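Local coordinates for protein putative glycosyltransferase (GalT1) (Streptococcus parasanguinis, PDB 4PHR) that probably transfers sugars from UDP-activated donors as a glycosyltransferase, this chain being its N-terminal GT-D domain, which binds UDP, at residues S120-D125 with D230-W235. Numbering follows the deposited sequence.
Sequences SRPYID and DSEYEW. With UDP (uridine-5'-diphosphate), chain B.
Glu232 reaches from helix 229-238 toward the loop segment 120-125, and each carboxylate oxygen has its own partners. OE2 makes a salt bridge with Arg121: NE lies 2.8 Å from Glu232 OE2, with an N-H...O angle of 167°, directed at the anti lone pair and within 5° of the guanidinium plane. NH2 adds a weak bond to the same oxygen and pairs more strongly with Glu253. Backbone amides serve OE1: Ile124 N donates to the syn lone pair of Glu232 OE1 at 2.9 Å, nearly straight, whereas the bond from Tyr123 N is weak. A water 2.8 Å from Glu232 OE2 also bridges Arg121 O and Asp125 N.

Apolar contacts flank this network. Ile124 CB sits 3.7 Å from Trp235 CE3, while Tyr123 CD2 lies 4.0 Å from Trp235 CB. Pro122 CD packs on Glu232 CB.

Bends at chi2 and chi3 fold the Arg121 chain so that, from the opposite edge of its guanidinium, NH1 donates a somewhat bent 3.1 Å hydrogen bond to UDP O1B. Ser120 OG donates to UDP O2B at 2.7 Å. This is consistent with Glu232 as a second-shell residue positioning a first-shell arginine, in the beta-phosphate end of the GT-D UDP pocket, near the manganese ion.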
# COMPACT_ATOMS: atom_id res chain seq x y z
N SER A 120 -0.40 -5.43 -1.60
CA SER A 120 0.97 -5.08 -1.24
C SER A 120 1.57 -6.10 -0.27
O SER A 120 2.75 -6.01 0.06
CB SER A 120 1.03 -3.69 -0.59
OG SER A 120 0.30 -3.69 0.63
N ARG A 121 0.76 -7.07 0.16
CA ARG A 121 1.14 -7.98 1.25
C ARG A 121 0.86 -9.45 0.86
O ARG A 121 0.03 -10.12 1.47
CB ARG A 121 0.37 -7.62 2.52
CG ARG A 121 0.36 -6.13 2.90
CD ARG A 121 1.75 -5.58 3.14
NE ARG A 121 2.48 -6.40 4.10
CZ ARG A 121 2.91 -5.98 5.28
NH1 ARG A 121 2.71 -4.73 5.67
NH2 ARG A 121 3.56 -6.82 6.07
N PRO A 122 1.55 -9.95 -0.17
CA PRO A 122 1.14 -11.22 -0.78
C PRO A 122 1.86 -12.45 -0.25
O PRO A 122 1.81 -13.48 -0.92
CB PRO A 122 1.52 -11.02 -2.26
CG PRO A 122 2.11 -9.61 -2.37
CD PRO A 122 2.55 -9.26 -0.99
N TYR A 123 2.53 -12.37 0.90
CA TYR A 123 3.38 -13.49 1.30
C TYR A 123 3.43 -13.83 2.79
O TYR A 123 3.03 -14.93 3.19
CB TYR A 123 4.81 -13.27 0.77
CG TYR A 123 5.81 -14.34 1.18
CD1 TYR A 123 5.83 -15.58 0.56
CD2 TYR A 123 6.73 -14.10 2.19
CE1 TYR A 123 6.73 -16.55 0.94
CE2 TYR A 123 7.64 -15.07 2.58
CZ TYR A 123 7.63 -16.30 1.95
OH TYR A 123 8.53 -17.28 2.32
N ILE A 124 3.93 -12.91 3.61
CA ILE A 124 4.41 -13.29 4.94
C ILE A 124 3.33 -13.77 5.92
O ILE A 124 3.59 -14.64 6.76
CB ILE A 124 5.28 -12.17 5.60
CG1 ILE A 124 6.22 -12.76 6.66
CG2 ILE A 124 4.40 -11.08 6.16
CD1 ILE A 124 7.30 -13.66 6.10
N ASP A 125 2.12 -13.24 5.79
CA ASP A 125 1.05 -13.61 6.72
C ASP A 125 0.23 -14.82 6.29
O ASP A 125 -0.64 -15.28 7.02
CB ASP A 125 0.13 -12.41 7.00
CG ASP A 125 0.72 -11.44 8.02
OD1 ASP A 125 1.68 -11.82 8.73
OD2 ASP A 125 0.21 -10.31 8.12
N ASP A 230 7.87 -4.00 -1.27
CA ASP A 230 9.28 -4.37 -1.31
C ASP A 230 9.69 -5.33 -0.20
O ASP A 230 10.44 -6.28 -0.44
CB ASP A 230 10.20 -3.14 -1.27
CG ASP A 230 11.66 -3.53 -1.34
OD1 ASP A 230 12.20 -3.67 -2.46
OD2 ASP A 230 12.28 -3.71 -0.26
N SER A 231 9.22 -5.07 1.02
CA SER A 231 9.53 -5.95 2.15
C SER A 231 9.01 -7.34 1.88
O SER A 231 9.71 -8.33 2.12
CB SER A 231 8.90 -5.44 3.45
OG SER A 231 9.46 -4.21 3.85
N GLU A 232 7.77 -7.42 1.40
CA GLU A 232 7.14 -8.71 1.13
C GLU A 232 7.90 -9.46 0.03
O GLU A 232 8.12 -10.67 0.13
CB GLU A 232 5.68 -8.50 0.75
CG GLU A 232 4.82 -8.06 1.94
CD GLU A 232 4.14 -9.23 2.65
OE1 GLU A 232 4.38 -10.39 2.25
OE2 GLU A 232 3.35 -8.99 3.59
N TYR A 233 8.34 -8.74 -0.99
CA TYR A 233 9.09 -9.38 -2.06
C TYR A 233 10.43 -9.89 -1.55
O TYR A 233 10.85 -10.99 -1.90
CB TYR A 233 9.28 -8.42 -3.24
CG TYR A 233 9.86 -9.10 -4.46
CD1 TYR A 233 9.16 -10.11 -5.11
CD2 TYR A 233 11.11 -8.75 -4.96
CE1 TYR A 233 9.69 -10.75 -6.23
CE2 TYR A 233 11.65 -9.38 -6.07
CZ TYR A 233 10.93 -10.37 -6.70
OH TYR A 233 11.46 -11.00 -7.81
N GLU A 234 11.11 -9.11 -0.71
CA GLU A 234 12.39 -9.55 -0.15
C GLU A 234 12.20 -10.80 0.71
O GLU A 234 12.97 -11.76 0.63
CB GLU A 234 13.03 -8.44 0.69
CG GLU A 234 13.51 -7.24 -0.11
CD GLU A 234 14.95 -7.35 -0.53
OE1 GLU A 234 15.61 -8.34 -0.16
OE2 GLU A 234 15.42 -6.44 -1.23
N TRP A 235 11.15 -10.81 1.53
CA TRP A 235 10.87 -11.98 2.36
C TRP A 235 10.58 -13.21 1.49
O TRP A 235 11.06 -14.31 1.75
CB TRP A 235 9.70 -11.70 3.30
CG TRP A 235 10.02 -10.77 4.42
CD1 TRP A 235 11.23 -10.63 5.05
CD2 TRP A 235 9.13 -9.86 5.06
NE1 TRP A 235 11.13 -9.70 6.05
CE2 TRP A 235 9.86 -9.20 6.07
CE3 TRP A 235 7.78 -9.52 4.88
CZ2 TRP A 235 9.29 -8.23 6.90
CZ3 TRP A 235 7.21 -8.56 5.71
CH2 TRP A 235 7.97 -7.93 6.70
N1 UDP B . 6.33 5.77 4.27
C2 UDP B . 7.11 6.87 4.01
N3 UDP B . 6.80 8.08 4.58
C4 UDP B . 5.72 8.21 5.41
C5 UDP B . 4.92 7.09 5.68
C6 UDP B . 5.34 5.86 5.20
O2 UDP B . 8.10 6.78 3.28
O4 UDP B . 5.46 9.32 5.88
C1' UDP B . 6.64 4.51 3.58
C2' UDP B . 7.30 3.39 4.33
O2' UDP B . 8.70 3.60 4.41
C3' UDP B . 6.95 2.21 3.45
C4' UDP B . 5.57 2.58 2.93
O4' UDP B . 5.39 3.97 3.19
O3' UDP B . 7.84 2.15 2.35
C5' UDP B . 4.48 1.76 3.61
O5' UDP B . 3.21 2.21 3.14
PA UDP B . 1.83 1.59 3.68
O1A UDP B . 1.66 1.92 5.10
O2A UDP B . 0.78 2.08 2.76
O3A UDP B . 2.11 -0.00 3.52
PB UDP B . 1.16 -1.32 3.70
O1B UDP B . 1.57 -1.94 4.99
O2B UDP B . 1.53 -2.16 2.53
O3B UDP B . -0.27 -0.89 3.71
O HOH W 1 1.42 -10.89 4.16